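Long-range contact in glutaryl-CoA dehydrogenase (Mycobacterium smegmatis, PDB 3SF6), which belongs to the acyl-CoA dehydrogenase family of tetrameric flavoproteins and carries bound dihydroflavine-adenine dinucleotide: residues A64-E73 and M139-C147. Numbering follows the deposited sequence.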
loop_
_atom_site.group_PDB
_atom_site.type_symbol
_atom_site.label_atom_id
_atom_site.label_comp_id
_atom_site.label_asym_id
_atom_site.label_seq_id
_atom_site.Cartn_x
_atom_site.Cartn_y
_atom_site.Cartn_z
ATOM N N ALA A 64 -27.813 20.980 -18.860
ATOM C CA ALA A 64 -27.736 19.593 -19.289
ATOM C C ALA A 64 -28.510 19.360 -20.600
ATOM O O ALA A 64 -28.025 18.655 -21.492
ATOM C CB ALA A 64 -28.258 18.663 -18.193
ATOM N N ARG A 65 -29.708 19.942 -20.703
ATOM C CA ARG A 65 -30.523 19.735 -21.920
ATOM C C ARG A 65 -29.847 20.310 -23.148
ATOM O O ARG A 65 -29.778 19.645 -24.195
ATOM C CB ARG A 65 -31.948 20.269 -21.743
ATOM C CG ARG A 65 -32.758 19.431 -20.778
ATOM C CD ARG A 65 -34.215 19.821 -20.763
ATOM N NE ARG A 65 -34.865 19.547 -19.471
ATOM C CZ ARG A 65 -34.729 20.254 -18.337
ATOM N NH1 ARG A 65 -33.935 21.342 -18.254
ATOM N NH2 ARG A 65 -35.408 19.860 -17.257
ATOM N N GLU A 66 -29.317 21.534 -23.036
ATOM C CA GLU A 66 -28.633 22.156 -24.152
ATOM C C GLU A 66 -27.358 21.376 -24.476
ATOM O O GLU A 66 -27.022 21.175 -25.647
ATOM C CB GLU A 66 -28.282 23.618 -23.845
ATOM N N LEU A 67 -26.645 20.916 -23.450
ATOM C CA LEU A 67 -25.431 20.157 -23.681
ATOM C C LEU A 67 -25.686 18.818 -24.385
ATOM O O LEU A 67 -24.908 18.393 -25.265
ATOM C CB LEU A 67 -24.681 19.924 -22.355
ATOM C CG LEU A 67 -23.316 19.268 -22.485
ATOM C CD1 LEU A 67 -22.345 20.216 -23.177
ATOM C CD2 LEU A 67 -22.789 18.848 -21.055
ATOM N N ALA A 68 -26.746 18.138 -23.990
ATOM C CA ALA A 68 -27.114 16.881 -24.641
ATOM C C ALA A 68 -27.330 17.090 -26.138
ATOM O O ALA A 68 -26.863 16.295 -26.951
ATOM C CB ALA A 68 -28.355 16.254 -23.956
ATOM N N VAL A 69 -28.037 18.168 -26.507
ATOM C CA VAL A 69 -28.227 18.466 -27.919
ATOM C C VAL A 69 -26.893 18.683 -28.622
ATOM O O VAL A 69 -26.643 18.170 -29.717
ATOM C CB VAL A 69 -29.170 19.674 -28.130
ATOM C CG1 VAL A 69 -29.104 20.139 -29.620
ATOM C CG2 VAL A 69 -30.554 19.279 -27.738
ATOM N N GLU A 70 -26.027 19.477 -28.009
ATOM C CA GLU A 70 -24.710 19.727 -28.579
ATOM C C GLU A 70 -23.947 18.429 -28.828
ATOM O O GLU A 70 -23.353 18.224 -29.899
ATOM C CB GLU A 70 -23.911 20.670 -27.639
ATOM C CG GLU A 70 -22.582 21.112 -28.176
ATOM C CD GLU A 70 -21.913 22.206 -27.308
ATOM O OE1 GLU A 70 -22.394 22.458 -26.194
ATOM O OE2 GLU A 70 -20.895 22.808 -27.744
ATOM N N LEU A 71 -23.895 17.581 -27.807
ATOM C CA LEU A 71 -23.143 16.333 -27.900
ATOM C C LEU A 71 -23.775 15.372 -28.917
ATOM O O LEU A 71 -23.080 14.739 -29.707
ATOM C CB LEU A 71 -23.067 15.655 -26.530
ATOM C CG LEU A 71 -22.302 16.445 -25.476
ATOM C CD1 LEU A 71 -22.418 15.781 -24.080
ATOM C CD2 LEU A 71 -20.827 16.627 -25.919
ATOM N N GLY A 72 -25.103 15.300 -28.914
ATOM C CA GLY A 72 -25.805 14.429 -29.855
ATOM C C GLY A 72 -25.581 14.848 -31.287
ATOM O O GLY A 72 -25.329 14.008 -32.157
ATOM N N GLU A 73 -25.695 16.159 -31.542
ATOM C CA GLU A 73 -25.499 16.668 -32.884
ATOM C C GLU A 73 -24.054 16.494 -33.347
ATOM O O GLU A 73 -23.805 16.408 -34.535
ATOM C CB GLU A 73 -26.047 18.087 -32.994
ATOM C CG GLU A 73 -27.612 18.026 -32.818
ATOM C CD GLU A 73 -28.333 19.340 -33.136
ATOM O OE1 GLU A 73 -27.689 20.400 -33.215
ATOM O OE2 GLU A 73 -29.575 19.300 -33.234
ATOM N N MET A 139 -32.946 10.278 -29.130
ATOM C CA MET A 139 -31.929 10.105 -28.098
ATOM C C MET A 139 -30.516 10.278 -28.658
ATOM O O MET A 139 -29.645 10.901 -28.044
ATOM C CB MET A 139 -32.112 8.749 -27.394
ATOM C CG MET A 139 -33.403 8.708 -26.571
ATOM S SD MET A 139 -33.727 7.101 -25.869
ATOM C CE MET A 139 -32.785 7.211 -24.299
ATOM N N ALA A 140 -30.289 9.767 -29.857
ATOM C CA ALA A 140 -28.971 9.921 -30.494
ATOM C C ALA A 140 -28.684 11.379 -30.799
ATOM O O ALA A 140 -27.558 11.818 -30.682
ATOM C CB ALA A 140 -28.899 9.097 -31.775
ATOM N N SER A 141 -29.711 12.167 -31.108
ATOM C CA SER A 141 -29.498 13.588 -31.386
ATOM C C SER A 141 -29.445 14.446 -30.128
ATOM O O SER A 141 -29.176 15.627 -30.205
ATOM C CB SER A 141 -30.606 14.134 -32.294
ATOM O OG SER A 141 -31.848 14.184 -31.584
ATOM N N GLY A 142 -29.787 13.871 -28.994
ATOM C CA GLY A 142 -29.808 14.590 -27.752
ATOM C C GLY A 142 -31.075 15.371 -27.487
ATOM O O GLY A 142 -31.183 16.021 -26.435
ATOM N N HIS A 143 -32.034 15.297 -28.421
ATOM C CA HIS A 143 -33.281 16.012 -28.194
ATOM C C HIS A 143 -34.192 15.374 -27.169
ATOM O O HIS A 143 -35.009 16.083 -26.599
ATOM C CB HIS A 143 -33.986 16.268 -29.499
ATOM C CG HIS A 143 -33.311 17.332 -30.282
ATOM N ND1 HIS A 143 -32.242 17.070 -31.106
ATOM C CD2 HIS A 143 -33.457 18.682 -30.255
ATOM C CE1 HIS A 143 -31.814 18.205 -31.626
ATOM N NE2 HIS A 143 -32.532 19.197 -31.122
ATOM N N ARG A 144 -34.003 14.076 -26.871
ATOM C CA ARG A 144 -34.683 13.416 -25.760
ATOM C C ARG A 144 -33.605 12.750 -24.901
ATOM O O ARG A 144 -32.685 12.096 -25.420
ATOM C CB ARG A 144 -35.690 12.392 -26.264
ATOM C CG ARG A 144 -36.862 12.989 -27.038
ATOM C CD ARG A 144 -37.776 13.816 -26.172
ATOM N NE ARG A 144 -38.880 14.390 -26.944
ATOM C CZ ARG A 144 -38.925 15.662 -27.345
ATOM N NH1 ARG A 144 -37.911 16.499 -27.097
ATOM N NH2 ARG A 144 -39.985 16.114 -28.031
ATOM N N ILE A 145 -33.689 12.989 -23.600
ATOM C CA ILE A 145 -32.706 12.497 -22.644
ATOM C C ILE A 145 -33.279 11.289 -21.904
ATOM O O ILE A 145 -34.452 11.295 -21.497
ATOM C CB ILE A 145 -32.276 13.585 -21.665
ATOM C CG1 ILE A 145 -31.529 14.686 -22.400
ATOM C CG2 ILE A 145 -31.430 12.973 -20.529
ATOM C CD1 ILE A 145 -31.147 15.890 -21.490
ATOM N N GLY A 146 -32.467 10.254 -21.766
ATOM C CA GLY A 146 -32.830 9.075 -20.992
ATOM C C GLY A 146 -32.133 8.963 -19.643
ATOM O O GLY A 146 -31.103 9.599 -19.371
ATOM N N CYS A 147 -32.689 8.104 -18.805
ATOM C CA CYS A 147 -32.043 7.683 -17.565
ATOM C C CYS A 147 -32.362 6.215 -17.350
ATOM O O CYS A 147 -33.212 5.645 -18.062
ATOM C CB CYS A 147 -32.482 8.539 -16.374
ATOM S SG CYS A 147 -34.217 8.382 -15.892
HETATM O O HOH W 1 -32.040 17.877 -24.624
#
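Gly142 packs its CA on Ala68 O while Gly72 packs on Ser141 O, and with no CB on either residue the two backbones meet directly. The CA of Gly142 lies 3.5 Å from Ala68 O, a CA-H...O contact with an angle of 159° at the hydrogen; Gly72 CA approaches Ser141 O at 3.6 Å. Gly142, the first residue to leave helical geometry after helix 129-140, has positive phi in a Schellman motif, its N bonded back to Met139 O.

Side chains close the contact at both ends of this backbone seam. On one, in the conformer of His143 described here (a second exists), Val69 CG2, anti to its own carbonyl carbon, is carried over a face of the ring in a CH-pi contact, 4.0 Å from the centroid. Glu73 reaches the ring's edge, OE2 in the ring plane and 3.0 Å from CE1, its carboxylate turned 46° from that plane. On the other, Ile145 extends CD1 to Ala68 CB (3.7 Å) and against the CA and CG of Arg65, crossing the arginine chain at about a right angle. Between the two ends, a water donates to both Arg65 O and Gly142 O, the latter at 2.7 Å.

Further out, Ser141 OG bonds His143 ND1 at 3.0 Å, helping orient the ring, and also pairs with Asp138 O. Gln115 grips the turn through Met139 O, Arg144 O and Gly146 N, and Asp189 takes the N of Ile145.

Helix 64-73 of the helical N-terminal domain thus packs on the turn leading from helix 129-140 into strand 146-149, with the Ile145 side chain about 10 Å from bound dihydroflavine-adenine dinucleotide. Direct contact rests on close packing and CH...O contacts, with water supplying a polar link.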